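PDB 4HXY: Plm1 from Streptomyces sp. HK803, which binds NADPH and, as the ketoreductase of the first phoslactomycin polyketide synthase module, probably reduces the beta-keto group of the growing chain. Local coordinates for residues A[425-428]-A[429-432]; A[412-415]-A[416-420]. One frame throughout, in Å; residues are numbered along the deposited sequence.

Interaction 1 (A[425-428]-A[429-432]); sequences RPSP and LFGS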
loop_
_atom_site.group_PDB
_atom_site.type_symbol
_atom_site.label_atom_id
_atom_site.label_comp_id
_atom_site.label_asym_id
_atom_site.label_seq_id
_atom_site.Cartn_x
_atom_site.Cartn_y
_atom_site.Cartn_z
ATOM N N ARG A 425 -17.699 -2.786 -11.804
ATOM C CA ARG A 425 -16.571 -2.696 -12.716
ATOM C C ARG A 425 -15.798 -3.991 -12.819
ATOM O O ARG A 425 -15.397 -4.536 -11.790
ATOM C CB ARG A 425 -15.600 -1.670 -12.254
ATOM C CG ARG A 425 -14.517 -1.380 -13.338
ATOM C CD ARG A 425 -13.598 -0.348 -12.840
ATOM N NE ARG A 425 -12.326 -0.261 -13.561
ATOM C CZ ARG A 425 -12.001 0.678 -14.438
ATOM N NH1 ARG A 425 -12.841 1.657 -14.754
ATOM N NH2 ARG A 425 -10.782 0.678 -14.967
ATOM N N PRO A 426 -15.542 -4.464 -14.051
ATOM C CA PRO A 426 -14.801 -5.700 -14.193
ATOM C C PRO A 426 -13.352 -5.526 -13.736
ATOM O O PRO A 426 -12.845 -4.409 -13.748
ATOM C CB PRO A 426 -14.851 -5.989 -15.695
ATOM C CG PRO A 426 -15.785 -5.037 -16.261
ATOM C CD PRO A 426 -15.910 -3.898 -15.363
ATOM N N SER A 427 -12.741 -6.623 -13.296
ATOM C CA SER A 427 -11.371 -6.627 -12.775
ATOM C C SER A 427 -10.533 -7.761 -13.348
ATOM O O SER A 427 -10.653 -8.901 -12.904
ATOM C CB SER A 427 -11.365 -6.795 -11.264
ATOM O OG SER A 427 -10.005 -6.906 -10.806
ATOM N N PRO A 428 -9.656 -7.455 -14.303
ATOM C CA PRO A 428 -8.777 -8.525 -14.778
ATOM C C PRO A 428 -7.716 -8.947 -13.750
ATOM O O PRO A 428 -7.042 -9.950 -13.952
ATOM C CB PRO A 428 -8.137 -7.918 -16.022
ATOM C CG PRO A 428 -8.206 -6.465 -15.823
ATOM C CD PRO A 428 -9.482 -6.210 -15.060
ATOM N N LEU A 429 -7.583 -8.175 -12.666
ATOM C CA LEU A 429 -6.624 -8.480 -11.601
ATOM C C LEU A 429 -6.806 -9.885 -11.030
ATOM O O LEU A 429 -5.815 -10.529 -10.672
ATOM C CB LEU A 429 -6.764 -7.439 -10.481
ATOM C CG LEU A 429 -5.770 -7.536 -9.324
ATOM C CD1 LEU A 429 -4.355 -7.148 -9.756
ATOM C CD2 LEU A 429 -6.231 -6.663 -8.162
ATOM N N PHE A 430 -8.055 -10.355 -10.943
ATOM C CA PHE A 430 -8.367 -11.607 -10.281
ATOM C C PHE A 430 -8.694 -12.743 -11.244
ATOM O O PHE A 430 -9.355 -13.710 -10.866
ATOM C CB PHE A 430 -9.549 -11.393 -9.350
ATOM C CG PHE A 430 -9.274 -10.463 -8.230
ATOM C CD1 PHE A 430 -8.365 -10.818 -7.250
ATOM C CD2 PHE A 430 -9.920 -9.237 -8.129
ATOM C CE1 PHE A 430 -8.104 -9.980 -6.189
ATOM C CE2 PHE A 430 -9.652 -8.397 -7.058
ATOM C CZ PHE A 430 -8.747 -8.774 -6.100
ATOM N N GLY A 431 -8.190 -12.656 -12.473
ATOM C CA GLY A 431 -8.426 -13.718 -13.464
ATOM C C GLY A 431 -8.211 -15.151 -12.989
ATOM O O GLY A 431 -8.949 -16.062 -13.372
ATOM N N SER A 432 -7.222 -15.360 -12.117
ATOM C CA SER A 432 -6.872 -16.703 -11.662
ATOM C C SER A 432 -7.901 -17.306 -10.685
ATOM O O SER A 432 -7.849 -18.501 -10.381
ATOM C CB SER A 432 -5.486 -16.697 -11.028
ATOM O OG SER A 432 -5.479 -15.999 -9.793
#

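Interaction 2 (A[412-415]-A[416-420]); sequences VTWS and RFLPA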
loop_
_atom_site.group_PDB
_atom_site.type_symbol
_atom_site.label_atom_id
_atom_site.label_comp_id
_atom_site.label_asym_id
_atom_site.label_seq_id
_atom_site.Cartn_x
_atom_site.Cartn_y
_atom_site.Cartn_z
ATOM N N VAL A 412 -10.058 -15.239 2.197
ATOM C CA VAL A 412 -10.947 -14.795 1.128
ATOM C C VAL A 412 -11.780 -15.973 0.645
ATOM O O VAL A 412 -11.239 -17.047 0.387
ATOM C CB VAL A 412 -10.170 -14.240 -0.079
ATOM C CG1 VAL A 412 -11.149 -13.732 -1.170
ATOM C CG2 VAL A 412 -9.234 -13.101 0.357
ATOM N N THR A 413 -13.090 -15.759 0.550
ATOM C CA THR A 413 -13.986 -16.716 -0.089
ATOM C C THR A 413 -14.347 -16.108 -1.452
ATOM O O THR A 413 -15.186 -15.207 -1.545
ATOM C CB THR A 413 -15.242 -16.969 0.790
ATOM O OG1 THR A 413 -14.836 -17.503 2.066
ATOM C CG2 THR A 413 -16.207 -17.936 0.114
ATOM N N TRP A 414 -13.676 -16.592 -2.489
ATOM C CA TRP A 414 -13.694 -15.978 -3.804
ATOM C C TRP A 414 -15.089 -15.956 -4.433
ATOM O O TRP A 414 -15.414 -15.010 -5.135
ATOM C CB TRP A 414 -12.666 -16.642 -4.736
ATOM C CG TRP A 414 -11.291 -16.356 -4.259
ATOM C CD1 TRP A 414 -10.463 -17.205 -3.584
ATOM C CD2 TRP A 414 -10.621 -15.114 -4.342
ATOM N NE1 TRP A 414 -9.292 -16.559 -3.252
ATOM C CE2 TRP A 414 -9.369 -15.267 -3.709
ATOM C CE3 TRP A 414 -10.948 -13.880 -4.892
ATOM C CZ2 TRP A 414 -8.447 -14.233 -3.645
ATOM C CZ3 TRP A 414 -10.034 -12.854 -4.818
ATOM C CH2 TRP A 414 -8.809 -13.028 -4.186
ATOM N N SER A 415 -15.910 -16.979 -4.157
ATOM C CA SER A 415 -17.271 -17.044 -4.701
ATOM C C SER A 415 -18.141 -15.870 -4.228
ATOM O O SER A 415 -19.042 -15.462 -4.955
ATOM C CB SER A 415 -17.947 -18.374 -4.309
ATOM O OG SER A 415 -18.054 -18.467 -2.909
ATOM N N ARG A 416 -17.890 -15.354 -3.024
ATOM C CA ARG A 416 -18.564 -14.153 -2.528
ATOM C C ARG A 416 -17.798 -12.873 -2.872
ATOM O O ARG A 416 -18.393 -11.840 -3.193
ATOM C CB ARG A 416 -18.723 -14.172 -1.007
ATOM C CG ARG A 416 -19.582 -15.260 -0.410
ATOM C CD ARG A 416 -19.516 -15.163 1.128
ATOM N NE ARG A 416 -20.385 -16.130 1.799
ATOM C CZ ARG A 416 -20.931 -15.970 3.016
ATOM N NH1 ARG A 416 -21.710 -16.926 3.527
ATOM N NH2 ARG A 416 -20.725 -14.862 3.731
ATOM N N PHE A 417 -16.480 -12.921 -2.764
ATOM C CA PHE A 417 -15.682 -11.705 -2.954
ATOM C C PHE A 417 -15.775 -11.152 -4.380
ATOM O O PHE A 417 -15.957 -9.952 -4.569
ATOM C CB PHE A 417 -14.213 -11.997 -2.609
ATOM C CG PHE A 417 -13.293 -10.836 -2.833
ATOM C CD1 PHE A 417 -13.055 -9.926 -1.827
ATOM C CD2 PHE A 417 -12.671 -10.651 -4.059
ATOM C CE1 PHE A 417 -12.212 -8.842 -2.044
ATOM C CE2 PHE A 417 -11.849 -9.560 -4.273
ATOM C CZ PHE A 417 -11.610 -8.675 -3.256
ATOM N N LEU A 418 -15.644 -12.016 -5.377
ATOM C CA LEU A 418 -15.512 -11.545 -6.767
ATOM C C LEU A 418 -16.767 -10.858 -7.301
ATOM O O LEU A 418 -16.651 -9.777 -7.904
ATOM C CB LEU A 418 -15.065 -12.661 -7.711
ATOM C CG LEU A 418 -13.640 -13.130 -7.575
ATOM C CD1 LEU A 418 -13.451 -14.416 -8.391
ATOM C CD2 LEU A 418 -12.685 -12.012 -8.024
ATOM N N PRO A 419 -17.963 -11.448 -7.077
ATOM C CA PRO A 419 -19.153 -10.719 -7.561
ATOM C C PRO A 419 -19.366 -9.388 -6.846
ATOM O O PRO A 419 -19.862 -8.421 -7.470
ATOM C CB PRO A 419 -20.318 -11.688 -7.311
ATOM C CG PRO A 419 -19.672 -13.045 -7.128
ATOM C CD PRO A 419 -18.297 -12.797 -6.567
ATOM N N ALA A 420 -18.988 -9.296 -5.571
ATOM C CA ALA A 420 -19.105 -8.026 -4.866
ATOM C C ALA A 420 -18.078 -7.019 -5.382
ATOM O O ALA A 420 -18.412 -5.870 -5.677
ATOM C CB ALA A 420 -18.987 -8.222 -3.333
#

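Interaction 1 (A[425-428]-A[429-432])
With OG anti to the backbone N (chi1 175°), Ser-427 swings its hydroxyl forward along the chain to Leu-429 and Phe-430, while Phe-430, its CG beside its own backbone N, brings CD2 of its ring toward that oxygen. The hydroxyl sits at the point where the chain turns from an extended run into a 3-10 turn. Leu-429 N gives Ser-427 OG a weak hydrogen bond of 3.3 Å, bent to 127° at the hydrogen. On the same leucine CB packs against the hydroxyl oxygen, and Phe-430 CD2 approaches Ser-427 OG obliquely at 3.6 Å. The turn itself is closed one residue on: Gly-431 N donates to Pro-428 O over 3.3 Å, an i+3 to i bond fairly straight at 157° although the donor stands well above the carbonyl plane. Pro-428 starts this turn, its ring nitrogen having no hydrogen to give. Leu-429 CD2 lies 3.8 Å above one face of the Phe-430 ring, offset toward the rim. Outside the turn, backbone hydrogen bonding between Leu-429 and Leu-173 ties it to strand 167-175, and Phe-430 enters an aromatic cluster with Trp-327, Phe-417 and Phe-421. Arg-425 ties the preceding run down through a salt bridge to Asp-159. The chemistry is thus one fairly straight but long backbone bond, supplemented by a weak one: the serine oxygen accepts only weakly from the Leu-429 amide at the start of the turn, so the hydroxyl probably adds little strength beside the backbone bonds, including that to Leu-173.

Interaction 2 (A[412-415]-A[416-420])
Thr-413 O is gripped by two amides at the first turn of helix 414-421, which follows strand 408-412 in this Rossmann-type ketoreductase. Phe-417 N makes the stronger bond to Thr-413 O, 2.9 Å long, 160° at the hydrogen and in the carbonyl plane; Arg-416 N adds a weak, bent one. Thr-413 holds the N-cap position, but its side chain makes no capping bond. The next i+4 to i bond runs from Leu-418 N to Trp-414 O at 3.0 Å and is nearly straight. The side chains of Trp-414 and Phe-417 lie side by side and point the same way, their rings meeting obliquely with planes at 78° and the centroids of the indole six-membered ring and the phenyl ring 5.3 Å apart. Phe-417, its CG anti to the backbone N (chi1 177°), brings CD2 to 3.5 Å from Trp-414 CZ3. Leu-418 CG meets the indole at its edge, and Val-412 CG1 covers one face of Trp-414 from 3.4 Å above the ring centre. Phe-433 stacks on Trp-414 from the C-terminal tail, and Phe-417 also meets Trp-327. Replacing Trp-414 with an alanine would probably leave Val-412 CG1, Leu-418 and Phe-433 without their shared aromatic partner and open a gap beside Phe-417. The N of Pro-419 makes no bond to the preceding turn, so the helix kinks here, with Pro-419 CD 3.2 Å from Ser-415 O.

From the N terminus, interaction 2 comes first: residues 412-420 leave strand 408-412 and form helix 414-421. Interaction 1 follows in the tail, where residues 425-432 turn after that helix. Each closes a short local turn, and they run in series, neither nesting nor crossing. They nevertheless touch in space, with centres about 12 Å apart, because the tail folds back over the helix: Phe-430 CB packs 3.5 Å from Leu-418 CD2, and its ring reaches Trp-414 and Phe-417. Together they join the C-terminal helix to strand 167-175, while Leu-383 of strand 383-384 touches Val-412 and Phe-417 of interaction 2.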